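Local coordinates for protein 4-dehydrase (Streptomyces venezuelae, PDB 2PO3) that probably works as a pyridoxal-phosphate-dependent aminotransferase in desosamine biosynthesis, here holding its TDP-sugar product as an external aldimine with the cofactor, at residues A[9-14]-A[390-395]; A[58-63]-A[255-260]; A[333-338]-A[343-348]; A[156-161]-A[188-193]. One frame throughout, in Å; residues are numbered along the deposited sequence.

Contact 1 joins the two ends of the modelled chain, and along the sequence the other three are nested inside the loop it closes. Its centre lies about 46 Å from that of contact 2, on the other side of the chain's centre. Contact 4 is in turn nested within the loop closed by contact 2; their centres are about 23 Å apart and their nearest atoms about 8 Å. Contact 3 follows both in sequence, centred about 23 Å from contact 4. Contact 2 approaches the predicted cofactor lysine: the side chains of L256 and K200 are about 10 Å apart. Contacts 1, 3 and 4 lie away from the cofactor and sugar site.

Contact 1: residues A[9-14]-A[390-395]; sequences AFFGGP and TARHRD
The guanidinium of R392 is gripped in two ways: NH1 hydrogen-bonds to the hydroxyl of S6, while the flat of the group lies on the ring of F11. The two planes are 28° apart, with R392 CZ 4.4 Å from the centroid of the F11 ring. This is an off-centre cation-pi stack, in which NE sits over the rim of the ring. Further back along the same arginine, CD stands over the ring face, 4.1 Å from the centroid of F11, and CG comes within 3.3 Å of F11 CE2. R392 reaches this position with CG opposite the backbone nitrogen (chi1 164°) and a bend one bond further on. The other face of F11 is taken by F10, whose CD2 lies above its centre, so the phenyl ring is held between arginine and phenylalanine. Replacing R392 by alanine would take away the guanidinium from this face of F11 and would probably leave the S6 hydroxyl without this partner. Beside the stack, F10 CZ meets H393 ND1 at 3.7 Å, the nitrogen lying near the plane of the F10 ring; the two rings are inclined at 55°. F10 and H393 also both touch L314 of helix 312-321. An N-terminal loop thus packs on the last helix, 369-394, consistent with fold type I aminotransferases, where the N-terminal arm often joins the C-terminal part in one small domain.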
loop_
_atom_site.group_PDB
_atom_site.type_symbol
_atom_site.label_atom_id
_atom_site.label_comp_id
_atom_site.label_asym_id
_atom_site.label_seq_id
_atom_site.Cartn_x
_atom_site.Cartn_y
_atom_site.Cartn_z
ATOM N N ALA A 9 -20.375 -14.678 -32.156
ATOM C CA ALA A 9 -19.151 -13.971 -32.454
ATOM C C ALA A 9 -18.007 -14.921 -32.184
ATOM O O ALA A 9 -16.925 -14.859 -32.783
ATOM C CB ALA A 9 -19.032 -12.734 -31.570
ATOM N N PHE A 10 -18.282 -15.809 -31.235
ATOM C CA PHE A 10 -17.294 -16.786 -30.859
ATOM C C PHE A 10 -16.979 -17.682 -32.058
ATOM O O PHE A 10 -15.847 -18.115 -32.278
ATOM C CB PHE A 10 -17.822 -17.600 -29.676
ATOM C CG PHE A 10 -16.826 -18.624 -29.247
ATOM C CD1 PHE A 10 -15.755 -18.301 -28.407
ATOM C CD2 PHE A 10 -16.950 -19.936 -29.700
ATOM C CE1 PHE A 10 -14.829 -19.268 -28.007
ATOM C CE2 PHE A 10 -16.023 -20.909 -29.319
ATOM C CZ PHE A 10 -14.969 -20.581 -28.463
ATOM N N PHE A 11 -18.027 -17.945 -32.838
ATOM C CA PHE A 11 -17.939 -18.779 -34.008
ATOM C C PHE A 11 -17.674 -17.982 -35.261
ATOM O O PHE A 11 -17.805 -18.481 -36.378
ATOM C CB PHE A 11 -19.173 -19.655 -34.131
ATOM C CG PHE A 11 -19.042 -20.753 -33.097
ATOM C CD1 PHE A 11 -19.999 -20.911 -32.091
ATOM C CD2 PHE A 11 -17.937 -21.608 -33.116
ATOM C CE1 PHE A 11 -19.882 -21.923 -31.132
ATOM C CE2 PHE A 11 -17.810 -22.624 -32.165
ATOM C CZ PHE A 11 -18.782 -22.781 -31.171
ATOM N N GLY A 12 -17.287 -16.731 -35.045
ATOM C CA GLY A 12 -16.983 -15.848 -36.151
ATOM C C GLY A 12 -18.159 -14.995 -36.565
ATOM O O GLY A 12 -18.067 -14.199 -37.489
ATOM N N GLY A 13 -19.281 -15.152 -35.889
ATOM C CA GLY A 13 -20.430 -14.344 -36.237
ATOM C C GLY A 13 -20.187 -12.901 -35.777
ATOM O O GLY A 13 -19.085 -12.469 -35.347
ATOM N N PRO A 14 -21.279 -12.152 -35.870
ATOM C CA PRO A 14 -21.289 -10.763 -35.472
ATOM C C PRO A 14 -21.666 -10.700 -33.989
ATOM O O PRO A 14 -22.616 -11.398 -33.586
ATOM C CB PRO A 14 -22.396 -10.123 -36.316
ATOM C CG PRO A 14 -23.213 -11.254 -36.932
ATOM C CD PRO A 14 -22.494 -12.555 -36.625
ATOM N N THR A 390 -19.866 -27.370 -27.667
ATOM C CA THR A 390 -18.580 -27.945 -27.342
ATOM C C THR A 390 -18.062 -28.689 -28.605
ATOM O O THR A 390 -16.938 -28.531 -29.071
ATOM C CB THR A 390 -18.737 -28.911 -26.143
ATOM O OG1 THR A 390 -19.100 -28.266 -24.934
ATOM C CG2 THR A 390 -17.538 -29.829 -25.935
ATOM N N ALA A 391 -18.920 -29.504 -29.198
ATOM C CA ALA A 391 -18.594 -30.290 -30.382
ATOM C C ALA A 391 -18.030 -29.451 -31.485
ATOM O O ALA A 391 -16.961 -29.724 -32.002
ATOM C CB ALA A 391 -19.786 -31.129 -30.844
ATOM N N ARG A 392 -18.770 -28.425 -31.824
ATOM C CA ARG A 392 -18.367 -27.492 -32.863
ATOM C C ARG A 392 -17.055 -26.798 -32.489
ATOM O O ARG A 392 -16.199 -26.463 -33.309
ATOM C CB ARG A 392 -19.491 -26.482 -33.082
ATOM C CG ARG A 392 -19.047 -25.247 -33.841
ATOM C CD ARG A 392 -20.169 -24.687 -34.697
ATOM N NE ARG A 392 -19.823 -23.545 -35.547
ATOM C CZ ARG A 392 -20.751 -22.719 -36.036
ATOM N NH1 ARG A 392 -22.054 -22.892 -35.778
ATOM N NH2 ARG A 392 -20.377 -21.689 -36.791
ATOM N N HIS A 393 -16.878 -26.578 -31.207
ATOM C CA HIS A 393 -15.662 -25.945 -30.813
ATOM C C HIS A 393 -14.512 -26.931 -30.996
ATOM O O HIS A 393 -13.429 -26.599 -31.485
ATOM C CB HIS A 393 -15.764 -25.534 -29.332
ATOM C CG HIS A 393 -14.455 -25.000 -28.788
ATOM N ND1 HIS A 393 -13.770 -23.941 -29.385
ATOM C CD2 HIS A 393 -13.753 -25.349 -27.664
ATOM C CE1 HIS A 393 -12.657 -23.722 -28.687
ATOM N NE2 HIS A 393 -12.643 -24.535 -27.626
ATOM N N ARG A 394 -14.780 -28.162 -30.573
ATOM C CA ARG A 394 -13.844 -29.270 -30.630
ATOM C C ARG A 394 -13.215 -29.470 -31.996
ATOM O O ARG A 394 -12.092 -29.941 -32.116
ATOM C CB ARG A 394 -14.562 -30.545 -30.226
ATOM C CG ARG A 394 -13.770 -31.378 -29.230
ATOM C CD ARG A 394 -14.347 -32.780 -29.018
ATOM N NE ARG A 394 -15.645 -32.802 -28.332
ATOM C CZ ARG A 394 -15.834 -32.733 -27.006
ATOM N NH1 ARG A 394 -14.836 -32.624 -26.110
ATOM N NH2 ARG A 394 -17.089 -32.761 -26.562
ATOM N N ASP A 395 -13.971 -29.111 -33.018
ATOM C CA ASP A 395 -13.574 -29.210 -34.409
ATOM C C ASP A 395 -12.389 -28.297 -34.711
ATOM O O ASP A 395 -12.521 -27.204 -35.266
ATOM C CB ASP A 395 -14.761 -28.855 -35.320
ATOM C CG ASP A 395 -15.531 -30.056 -35.773
ATOM O OD1 ASP A 395 -15.809 -30.991 -35.041
ATOM O OD2 ASP A 395 -15.864 -29.970 -37.038
#

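Contact 2: residues A[58-63]-A[255-260]; sequences EERVAG and SLDAFP
R60 and L256 bury the most surface here, and D257 takes the charge. R60 extends from helix 52-65 toward helix 246-276, while L256 comes the opposite way, so the two side chains run past each other. Methyl CD1 of L256 packs beneath the arginine stem, 3.6 Å from R60 CB and 3.5 Å from R60 NE. L256 CB then lies against one face of the guanidinium, 3.4 Å from R60 NH2. A turn in the stem (chi3 56°) brings the flat group over this carbon and points its edge at D257. There R60 NH1 makes a salt bridge to D257 OD1 at 2.9 Å, with an N-H...O angle of 151°, meeting the oxygen from above the carboxylate plane. R60 NH2 adds a weak bond to the same oxygen. Helix 246-276 is probably the long helix that in fold type I aminotransferases leads from the cofactor-binding domain to the small domain, and helix 52-65 packs beside it. The other carboxylate oxygen, D257 OD2, is bridged to R37, so the aspartate is shared between two arginines, which would probably keep it ionised. F57 and L64 of helix 52-65 also touch L256.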
loop_
_atom_site.group_PDB
_atom_site.type_symbol
_atom_site.label_atom_id
_atom_site.label_comp_id
_atom_site.label_asym_id
_atom_site.label_seq_id
_atom_site.Cartn_x
_atom_site.Cartn_y
_atom_site.Cartn_z
ATOM N N GLU A 58 -12.995 5.415 9.029
ATOM C CA GLU A 58 -12.744 4.383 10.021
ATOM C C GLU A 58 -13.939 4.170 10.910
ATOM O O GLU A 58 -14.263 3.047 11.332
ATOM C CB GLU A 58 -11.482 4.696 10.863
ATOM C CG GLU A 58 -10.184 4.501 10.068
ATOM C CD GLU A 58 -9.028 4.985 10.863
ATOM O OE1 GLU A 58 -9.151 5.821 11.721
ATOM O OE2 GLU A 58 -7.895 4.425 10.558
ATOM N N GLU A 59 -14.582 5.295 11.204
ATOM C CA GLU A 59 -15.743 5.303 12.075
ATOM C C GLU A 59 -16.947 4.580 11.481
ATOM O O GLU A 59 -17.551 3.692 12.102
ATOM C CB GLU A 59 -16.070 6.748 12.483
ATOM C CG GLU A 59 -17.184 6.805 13.541
ATOM C CD GLU A 59 -17.723 8.191 13.672
ATOM O OE1 GLU A 59 -17.555 8.862 14.679
ATOM O OE2 GLU A 59 -18.318 8.619 12.573
ATOM N N ARG A 60 -17.280 5.002 10.260
ATOM C CA ARG A 60 -18.367 4.399 9.563
ATOM C C ARG A 60 -18.027 2.929 9.371
ATOM O O ARG A 60 -18.810 2.028 9.690
ATOM C CB ARG A 60 -18.647 5.132 8.259
ATOM C CG ARG A 60 -18.842 6.626 8.466
ATOM C CD ARG A 60 -19.181 7.305 7.154
ATOM N NE ARG A 60 -20.356 6.727 6.492
ATOM C CZ ARG A 60 -20.788 7.143 5.290
ATOM N NH1 ARG A 60 -20.203 8.164 4.653
ATOM N NH2 ARG A 60 -21.868 6.585 4.748
ATOM N N VAL A 61 -16.828 2.670 8.880
ATOM C CA VAL A 61 -16.433 1.283 8.680
ATOM C C VAL A 61 -16.635 0.413 9.901
ATOM O O VAL A 61 -17.232 -0.658 9.793
ATOM C CB VAL A 61 -15.037 1.120 8.067
ATOM C CG1 VAL A 61 -14.634 -0.353 8.141
ATOM C CG2 VAL A 61 -15.022 1.663 6.625
ATOM N N ALA A 62 -16.150 0.873 11.068
ATOM C CA ALA A 62 -16.303 0.092 12.290
ATOM C C ALA A 62 -17.770 -0.110 12.688
ATOM O O ALA A 62 -18.186 -1.166 13.167
ATOM C CB ALA A 62 -15.425 0.572 13.447
ATOM N N GLY A 63 -18.563 0.926 12.468
ATOM C CA GLY A 63 -19.953 0.806 12.819
ATOM C C GLY A 63 -20.576 -0.342 12.070
ATOM O O GLY A 63 -21.264 -1.172 12.667
ATOM N N SER A 255 -18.488 6.649 -1.382
ATOM C CA SER A 255 -18.899 5.354 -1.863
ATOM C C SER A 255 -19.797 4.693 -0.829
ATOM O O SER A 255 -20.794 4.018 -1.127
ATOM C CB SER A 255 -17.661 4.544 -2.213
ATOM O OG SER A 255 -18.010 3.271 -2.709
ATOM N N LEU A 256 -19.453 4.913 0.421
ATOM C CA LEU A 256 -20.241 4.377 1.507
ATOM C C LEU A 256 -21.618 5.023 1.422
ATOM O O LEU A 256 -22.623 4.448 1.779
ATOM C CB LEU A 256 -19.660 4.796 2.870
ATOM C CG LEU A 256 -18.535 3.943 3.437
ATOM C CD1 LEU A 256 -18.109 4.621 4.739
ATOM C CD2 LEU A 256 -19.020 2.514 3.706
ATOM N N ASP A 257 -21.641 6.248 0.950
ATOM C CA ASP A 257 -22.860 7.008 0.812
ATOM C C ASP A 257 -23.815 6.361 -0.159
ATOM O O ASP A 257 -25.024 6.425 0.041
ATOM C CB ASP A 257 -22.597 8.491 0.378
ATOM C CG ASP A 257 -21.970 9.426 1.418
ATOM O OD1 ASP A 257 -21.927 9.170 2.616
ATOM O OD2 ASP A 257 -21.494 10.561 0.914
ATOM N N ALA A 258 -23.267 5.753 -1.217
ATOM C CA ALA A 258 -24.071 5.103 -2.257
ATOM C C ALA A 258 -24.437 3.654 -1.967
ATOM O O ALA A 258 -25.231 3.027 -2.690
ATOM C CB ALA A 258 -23.298 5.158 -3.579
ATOM N N PHE A 259 -23.811 3.137 -0.922
ATOM C CA PHE A 259 -23.962 1.764 -0.528
ATOM C C PHE A 259 -25.402 1.236 -0.473
ATOM O O PHE A 259 -25.788 0.221 -1.064
ATOM C CB PHE A 259 -23.105 1.471 0.713
ATOM C CG PHE A 259 -22.813 -0.002 0.940
ATOM C CD1 PHE A 259 -22.798 -0.895 -0.135
ATOM C CD2 PHE A 259 -22.539 -0.480 2.225
ATOM C CE1 PHE A 259 -22.513 -2.248 0.045
ATOM C CE2 PHE A 259 -22.248 -1.829 2.429
ATOM C CZ PHE A 259 -22.251 -2.704 1.340
ATOM N N PRO A 260 -26.227 1.946 0.256
ATOM C CA PRO A 260 -27.595 1.522 0.395
ATOM C C PRO A 260 -28.309 1.272 -0.923
ATOM O O PRO A 260 -29.017 0.296 -1.116
ATOM C CB PRO A 260 -28.281 2.526 1.332
ATOM C CG PRO A 260 -27.176 3.418 1.890
ATOM C CD PRO A 260 -25.909 3.126 1.098
#

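Contact 3: residues A[333-338]-A[343-348]; sequences GCHELE and QPHAPL
L348 and H345 both close on H335, one over its ring and the other beside its CB. Methyl CD1 of L348 stands over one face of the H335 imidazole, 3.7 Å from its centroid, and approaches H335 CG most closely, at 3.6 Å. This is a CH-pi contact made by a leucine coming from the opposite direction. The other face of the same ring is covered by E336 CG, which leaves the imidazole sandwiched between aliphatic carbons. H345 offers a face of its own: H335 CB sits over the centre of the H345 ring, 3.8 Å from the centroid, and the H335 ring turns an edge toward that face. The rings are nearly perpendicular, 81° apart, in an offset edge-to-face pair. In H335, chi1 of 71° sets the ring between backbone nitrogen and carbonyl carbon, with a face to L348 CD1; CB itself, placed by the backbone, faces H345.

Polar partners fix both imidazoles. H335 ND1 is hydrogen-bonded to S97 OG and H335 NE2 to the carboxylate of E352, which would be expected to polarise the buried ring. H345 NE2 bonds to the carbonyl of Y340, within the turn joining the two segments. Around this core, F116 of strand 113-117, outermost in the chain's main sheet, touches H335 and L348. L348 is the N-cap residue of helix 349-355, and E338 packs on G233 of the second subunit. H335 touches T351 of that helix as well as F116, so the loop lies between helix and strand.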
loop_
_atom_site.group_PDB
_atom_site.type_symbol
_atom_site.label_atom_id
_atom_site.label_comp_id
_atom_site.label_asym_id
_atom_site.label_seq_id
_atom_site.Cartn_x
_atom_site.Cartn_y
_atom_site.Cartn_z
ATOM N N GLY A 333 -8.410 -23.393 -6.873
ATOM C CA GLY A 333 -8.196 -23.174 -5.443
ATOM C C GLY A 333 -6.754 -22.669 -5.337
ATOM O O GLY A 333 -5.947 -22.895 -6.237
ATOM N N CYS A 334 -6.412 -21.956 -4.276
ATOM C CA CYS A 334 -5.070 -21.427 -4.127
ATOM C C CYS A 334 -4.034 -22.513 -4.037
ATOM O O CYS A 334 -2.865 -22.277 -4.360
ATOM C CB CYS A 334 -4.996 -20.570 -2.853
ATOM S SG CYS A 334 -6.019 -19.104 -3.064
ATOM N N HIS A 335 -4.473 -23.694 -3.577
ATOM C CA HIS A 335 -3.535 -24.799 -3.422
ATOM C C HIS A 335 -2.936 -25.234 -4.736
ATOM O O HIS A 335 -2.025 -26.043 -4.799
ATOM C CB HIS A 335 -4.140 -25.986 -2.690
ATOM C CG HIS A 335 -5.157 -26.719 -3.495
ATOM N ND1 HIS A 335 -6.427 -26.203 -3.736
ATOM C CD2 HIS A 335 -5.089 -27.929 -4.104
ATOM C CE1 HIS A 335 -7.091 -27.097 -4.458
ATOM N NE2 HIS A 335 -6.318 -28.148 -4.701
ATOM N N GLU A 336 -3.471 -24.682 -5.799
ATOM C CA GLU A 336 -3.004 -24.989 -7.136
ATOM C C GLU A 336 -2.268 -23.821 -7.751
ATOM O O GLU A 336 -1.926 -23.864 -8.927
ATOM C CB GLU A 336 -4.158 -25.375 -8.070
ATOM C CG GLU A 336 -4.863 -26.659 -7.597
ATOM C CD GLU A 336 -5.541 -27.397 -8.713
ATOM O OE1 GLU A 336 -5.001 -27.656 -9.779
ATOM O OE2 GLU A 336 -6.801 -27.635 -8.459
ATOM N N LEU A 337 -2.015 -22.779 -6.956
ATOM C CA LEU A 337 -1.319 -21.632 -7.512
ATOM C C LEU A 337 0.090 -21.595 -6.950
ATOM O O LEU A 337 0.289 -22.160 -5.886
ATOM C CB LEU A 337 -2.013 -20.331 -7.039
ATOM C CG LEU A 337 -3.434 -20.051 -7.560
ATOM C CD1 LEU A 337 -3.936 -18.747 -6.925
ATOM C CD2 LEU A 337 -3.387 -19.865 -9.076
ATOM N N GLU A 338 1.041 -20.926 -7.643
ATOM C CA GLU A 338 2.403 -20.815 -7.115
ATOM C C GLU A 338 2.419 -19.820 -5.976
ATOM O O GLU A 338 1.693 -18.845 -5.983
ATOM C CB GLU A 338 3.450 -20.420 -8.154
ATOM C CG GLU A 338 3.413 -21.384 -9.352
ATOM C CD GLU A 338 4.145 -22.664 -9.041
ATOM O OE1 GLU A 338 4.845 -22.844 -8.041
ATOM O OE2 GLU A 338 3.912 -23.571 -9.945
ATOM N N GLN A 343 2.668 -28.796 -3.938
ATOM C CA GLN A 343 3.176 -29.100 -2.634
ATOM C C GLN A 343 2.139 -29.974 -1.953
ATOM O O GLN A 343 1.014 -30.099 -2.425
ATOM C CB GLN A 343 3.566 -27.837 -1.872
ATOM C CG GLN A 343 4.699 -27.107 -2.629
ATOM C CD GLN A 343 5.179 -25.863 -1.897
ATOM O OE1 GLN A 343 6.315 -25.401 -2.120
ATOM N NE2 GLN A 343 4.340 -25.314 -1.015
ATOM N N PRO A 344 2.509 -30.622 -0.866
ATOM C CA PRO A 344 1.584 -31.498 -0.178
ATOM C C PRO A 344 0.462 -30.763 0.489
ATOM O O PRO A 344 0.651 -29.831 1.287
ATOM C CB PRO A 344 2.374 -32.221 0.916
ATOM C CG PRO A 344 3.849 -31.928 0.618
ATOM C CD PRO A 344 3.917 -31.039 -0.620
ATOM N N HIS A 345 -0.722 -31.229 0.179
ATOM C CA HIS A 345 -1.863 -30.602 0.785
ATOM C C HIS A 345 -2.839 -31.653 1.228
ATOM O O HIS A 345 -2.884 -32.709 0.613
ATOM C CB HIS A 345 -2.581 -29.635 -0.217
ATOM C CG HIS A 345 -1.734 -28.490 -0.734
ATOM N ND1 HIS A 345 -1.332 -27.440 0.078
ATOM C CD2 HIS A 345 -1.230 -28.248 -1.997
ATOM C CE1 HIS A 345 -0.591 -26.607 -0.697
ATOM N NE2 HIS A 345 -0.502 -27.063 -1.956
ATOM N N ALA A 346 -3.618 -31.324 2.259
ATOM C CA ALA A 346 -4.685 -32.171 2.781
ATOM C C ALA A 346 -5.658 -32.413 1.595
ATOM O O ALA A 346 -5.552 -31.722 0.571
ATOM C CB ALA A 346 -5.421 -31.402 3.899
ATOM N N PRO A 347 -6.605 -33.371 1.659
ATOM C CA PRO A 347 -7.521 -33.566 0.522
ATOM C C PRO A 347 -8.501 -32.382 0.438
ATOM O O PRO A 347 -9.004 -31.900 1.466
ATOM C CB PRO A 347 -8.316 -34.834 0.818
ATOM C CG PRO A 347 -8.242 -35.011 2.331
ATOM C CD PRO A 347 -7.004 -34.250 2.802
ATOM N N LEU A 348 -8.768 -31.906 -0.798
ATOM C CA LEU A 348 -9.658 -30.754 -1.075
ATOM C C LEU A 348 -10.625 -31.019 -2.229
ATOM O O LEU A 348 -10.656 -30.262 -3.193
ATOM C CB LEU A 348 -8.788 -29.485 -1.370
ATOM C CG LEU A 348 -7.841 -29.159 -0.193
ATOM C CD1 LEU A 348 -6.715 -28.198 -0.599
ATOM C CD2 LEU A 348 -8.546 -28.599 1.059
#

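Contact 4: residues A[156-161]-A[188-193]; sequences QLRKVA and LGDAEV
In the beta-alpha-beta crossover that runs from strand 139-145 through helix 154-163 to strand 167-171, R158 on the helix reaches the loop leading into strand 191-195, which lies beside 167-171 in the sheet, and bonds D190. R158 NH1 donates to D190 OD1 at 2.7 Å, with an N-H...O angle of 155°, in a salt bridge. It meets the oxygen on the syn side, 23° out of the carboxylate plane. The arginine does not set out straight at the loop; bends at chi2 (75°) and chi3 bring its guanidinium round to the aspartate. Behind the bridge, a water links R158 NE to the carbonyl of L188: it accepts from the arginine and donates to L188 O, each at 3.2 Å. A methionine in place of R158 has no side-chain N-H to give, and would probably leave D190 OD1 without its positive mate and the water without this donor. On the far side of the loop E192 OE2 takes hydrogen bonds from L188 N at 2.7 Å and G189 N at 2.9 Å, folding the loop back on its own strand. D190 OD2 accepts from L168 N, so both carboxylate oxygens are engaged, and the positive charge beside them is likely to stabilise the ionised aspartate.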
loop_
_atom_site.group_PDB
_atom_site.type_symbol
_atom_site.label_atom_id
_atom_site.label_comp_id
_atom_site.label_asym_id
_atom_site.label_seq_id
_atom_site.Cartn_x
_atom_site.Cartn_y
_atom_site.Cartn_z
ATOM N N GLN A 156 -18.597 -22.551 15.332
ATOM C CA GLN A 156 -17.970 -23.851 15.245
ATOM C C GLN A 156 -16.462 -23.738 15.045
ATOM O O GLN A 156 -15.649 -24.473 15.640
ATOM C CB GLN A 156 -18.589 -24.645 14.109
ATOM C CG GLN A 156 -20.098 -24.883 14.303
ATOM C CD GLN A 156 -20.731 -25.447 13.039
ATOM O OE1 GLN A 156 -21.646 -24.824 12.469
ATOM N NE2 GLN A 156 -20.233 -26.605 12.582
ATOM N N LEU A 157 -16.086 -22.772 14.198
ATOM C CA LEU A 157 -14.678 -22.545 13.917
ATOM C C LEU A 157 -13.965 -22.099 15.161
ATOM O O LEU A 157 -12.862 -22.515 15.485
ATOM C CB LEU A 157 -14.549 -21.462 12.842
ATOM C CG LEU A 157 -14.681 -22.053 11.450
ATOM C CD1 LEU A 157 -14.740 -20.955 10.402
ATOM C CD2 LEU A 157 -13.513 -23.003 11.198
ATOM N N ARG A 158 -14.633 -21.212 15.868
ATOM C CA ARG A 158 -14.116 -20.700 17.102
ATOM C C ARG A 158 -13.910 -21.898 18.042
ATOM O O ARG A 158 -12.879 -22.077 18.699
ATOM C CB ARG A 158 -15.220 -19.784 17.620
ATOM C CG ARG A 158 -15.027 -19.296 19.046
ATOM C CD ARG A 158 -13.976 -18.231 19.094
ATOM N NE ARG A 158 -14.492 -16.872 18.978
ATOM C CZ ARG A 158 -13.603 -15.881 19.004
ATOM N NH1 ARG A 158 -12.293 -16.155 19.125
ATOM N NH2 ARG A 158 -14.024 -14.614 18.897
ATOM N N LYS A 159 -14.918 -22.770 18.095
ATOM C CA LYS A 159 -14.803 -23.939 18.952
ATOM C C LYS A 159 -13.550 -24.754 18.676
ATOM O O LYS A 159 -12.825 -25.182 19.556
ATOM C CB LYS A 159 -16.061 -24.805 19.021
ATOM C CG LYS A 159 -15.859 -25.968 19.977
ATOM C CD LYS A 159 -16.979 -26.999 19.961
ATOM C CE LYS A 159 -16.810 -28.036 18.862
ATOM N NZ LYS A 159 -17.862 -29.076 18.864
ATOM N N VAL A 160 -13.255 -24.997 17.423
ATOM C CA VAL A 160 -12.053 -25.764 17.153
ATOM C C VAL A 160 -10.815 -24.975 17.546
ATOM O O VAL A 160 -9.889 -25.481 18.178
ATOM C CB VAL A 160 -11.983 -26.151 15.672
ATOM C CG1 VAL A 160 -10.696 -26.928 15.382
ATOM C CG2 VAL A 160 -13.214 -26.951 15.242
ATOM N N ALA A 161 -10.807 -23.705 17.147
ATOM C CA ALA A 161 -9.699 -22.810 17.408
ATOM C C ALA A 161 -9.275 -22.954 18.835
ATOM O O ALA A 161 -8.119 -23.235 19.122
ATOM C CB ALA A 161 -10.069 -21.355 17.108
ATOM N N LEU A 188 -17.212 -11.176 14.027
ATOM C CA LEU A 188 -17.199 -12.583 14.319
ATOM C C LEU A 188 -15.860 -13.129 14.645
ATOM O O LEU A 188 -15.782 -14.118 15.358
ATOM C CB LEU A 188 -17.760 -13.405 13.151
ATOM C CG LEU A 188 -19.063 -12.823 12.701
ATOM C CD1 LEU A 188 -19.400 -13.382 11.330
ATOM C CD2 LEU A 188 -20.087 -13.238 13.740
ATOM N N GLY A 189 -14.804 -12.535 14.106
ATOM C CA GLY A 189 -13.512 -13.132 14.444
ATOM C C GLY A 189 -12.864 -12.312 15.522
ATOM O O GLY A 189 -13.480 -11.370 16.026
ATOM N N ASP A 190 -11.634 -12.685 15.838
ATOM C CA ASP A 190 -10.849 -11.967 16.809
ATOM C C ASP A 190 -10.632 -10.571 16.205
ATOM O O ASP A 190 -10.486 -9.563 16.920
ATOM C CB ASP A 190 -9.475 -12.678 16.983
ATOM C CG ASP A 190 -9.623 -13.936 17.815
ATOM O OD1 ASP A 190 -10.627 -14.170 18.440
ATOM O OD2 ASP A 190 -8.579 -14.736 17.816
ATOM N N ALA A 191 -10.603 -10.566 14.848
ATOM C CA ALA A 191 -10.422 -9.399 13.988
ATOM C C ALA A 191 -10.667 -9.801 12.557
ATOM O O ALA A 191 -10.388 -10.946 12.179
ATOM C CB ALA A 191 -9.014 -8.810 14.095
ATOM N N GLU A 192 -11.176 -8.839 11.764
ATOM C CA GLU A 192 -11.458 -9.081 10.355
ATOM C C GLU A 192 -10.898 -7.990 9.433
ATOM O O GLU A 192 -10.664 -6.843 9.869
ATOM C CB GLU A 192 -12.939 -9.420 10.072
ATOM C CG GLU A 192 -13.560 -10.390 11.116
ATOM C CD GLU A 192 -14.994 -10.709 10.789
ATOM O OE1 GLU A 192 -15.414 -10.655 9.655
ATOM O OE2 GLU A 192 -15.747 -10.997 11.825
ATOM N N VAL A 193 -10.676 -8.370 8.152
ATOM C CA VAL A 193 -10.141 -7.441 7.165
ATOM C C VAL A 193 -11.108 -7.192 6.037
ATOM O O VAL A 193 -11.553 -8.156 5.416
ATOM C CB VAL A 193 -8.775 -7.844 6.596
ATOM C CG1 VAL A 193 -8.108 -6.695 5.845
ATOM C CG2 VAL A 193 -7.832 -8.211 7.737
HETATM O O HOH W 1 -17.080 -16.466 17.114
#